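Local atomic coordinates of putative cytochrome P450 hydroxylase (Chondromyces apiculatus DSM 436, PDB entry 6GMF), a protein that probably acts as a haem-thiolate monooxygenase of the cytochrome P450 family, inserting one oxygen atom of O2 into terpene substrates. Residues 352-355 and 356-360. Residues are numbered along the deposited sequence; the frame is centred on the assembly and turned at random.
Sequences EAKV and MLEVL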
# COMPACT_ATOMS: atom_id res chain seq x y z
N GLU A 352 -6.50 8.33 -5.82
CA GLU A 352 -7.16 8.62 -4.54
C GLU A 352 -6.36 9.70 -3.80
O GLU A 352 -6.93 10.60 -3.19
CB GLU A 352 -7.26 7.34 -3.70
CG GLU A 352 -8.24 6.33 -4.28
CD GLU A 352 -8.54 5.13 -3.40
OE1 GLU A 352 -8.37 5.22 -2.19
OE2 GLU A 352 -8.95 4.11 -3.96
N ALA A 353 -5.03 9.54 -3.81
CA ALA A 353 -4.20 10.46 -3.07
C ALA A 353 -4.29 11.85 -3.70
O ALA A 353 -4.40 12.87 -2.97
CB ALA A 353 -2.77 9.96 -2.98
N LYS A 354 -4.15 11.90 -5.03
CA LYS A 354 -4.25 13.24 -5.71
C LYS A 354 -5.58 13.90 -5.35
O LYS A 354 -5.63 15.08 -4.93
CB LYS A 354 -4.14 13.08 -7.21
CG LYS A 354 -4.30 14.38 -8.01
CD LYS A 354 -4.62 14.15 -9.45
CE LYS A 354 -6.10 13.94 -9.64
NZ LYS A 354 -6.56 14.18 -11.03
N VAL A 355 -6.67 13.14 -5.53
CA VAL A 355 -7.97 13.77 -5.35
C VAL A 355 -8.16 14.18 -3.88
O VAL A 355 -8.54 15.29 -3.59
CB VAL A 355 -9.12 12.91 -5.87
CG1 VAL A 355 -10.47 13.48 -5.42
CG2 VAL A 355 -9.08 12.76 -7.38
N MET A 356 -7.81 13.30 -2.92
CA MET A 356 -8.06 13.62 -1.53
C MET A 356 -7.21 14.83 -1.13
O MET A 356 -7.68 15.72 -0.43
CB MET A 356 -7.73 12.44 -0.61
CG MET A 356 -8.25 12.58 0.78
SD MET A 356 -10.05 12.58 0.85
CE MET A 356 -10.37 14.29 1.27
N LEU A 357 -5.95 14.87 -1.56
CA LEU A 357 -5.10 15.99 -1.18
C LEU A 357 -5.58 17.27 -1.90
O LEU A 357 -5.56 18.35 -1.29
CB LEU A 357 -3.64 15.66 -1.51
CG LEU A 357 -3.00 14.62 -0.58
CD1 LEU A 357 -1.67 14.24 -1.14
CD2 LEU A 357 -2.87 15.13 0.85
N GLU A 358 -6.04 17.17 -3.14
CA GLU A 358 -6.59 18.36 -3.86
C GLU A 358 -7.75 18.96 -3.06
O GLU A 358 -7.85 20.19 -2.87
CB GLU A 358 -7.11 18.03 -5.26
CG GLU A 358 -6.06 18.00 -6.34
CD GLU A 358 -6.59 17.46 -7.66
OE1 GLU A 358 -7.68 16.81 -7.67
OE2 GLU A 358 -5.93 17.67 -8.68
N VAL A 359 -8.63 18.10 -2.55
CA VAL A 359 -9.80 18.57 -1.83
C VAL A 359 -9.37 19.11 -0.46
O VAL A 359 -9.84 20.17 -0.01
CB VAL A 359 -10.85 17.46 -1.77
CG1 VAL A 359 -12.04 17.83 -0.89
CG2 VAL A 359 -11.30 17.10 -3.17
N LEU A 360 -8.55 18.36 0.28
CA LEU A 360 -8.12 18.85 1.60
C LEU A 360 -7.42 20.22 1.47
O LEU A 360 -7.69 21.15 2.27
CB LEU A 360 -7.14 17.85 2.21
CG LEU A 360 -7.76 16.61 2.83
CD1 LEU A 360 -6.68 15.55 3.01
CD2 LEU A 360 -8.43 16.94 4.15
O HOH W 1 -7.05 16.95 -10.97
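Four successive i to i+4 backbone hydrogen bonds tie residues 352-355 to 356-359, from Met356 N to Glu352 O at 2.9 Å through to Val359 N and Val355 O at 3.0 Å, each fairly straight at the hydrogen. On this regular backbone Lys354 and Glu358, one turn apart, are linked by water while their direct partners lie on a neighbouring helix. The aliphatic part of the lysine runs across the carboxylate, its CG 3.7 Å from Glu358 OE2. With CG anti to the backbone N (chi1 177°) and a bend at chi3, Lys354 leaves NZ 4.3 Å from Glu358 OE2, too far for a direct salt bridge. One water closes the gap, accepting from Lys354 NZ at 2.8 Å and donating to Glu358 OE2 at 2.6 Å. This is the L helix of the P450 fold, which follows the haem-ligating Cys343. Each charge has its direct salt bridge on helix 107-119, Lys354 NZ with Glu107 OE2 and Glu358 OE1 with Arg111 NH2. An alanine in place of Glu358 would probably leave Arg111 without this carboxylate mate and the bridging water without this acceptor. Along another side of the helix, Val355 CG1 meets Val359 CG2 at 4.3 Å, a loose apolar contact beside Arg111 and Ala114.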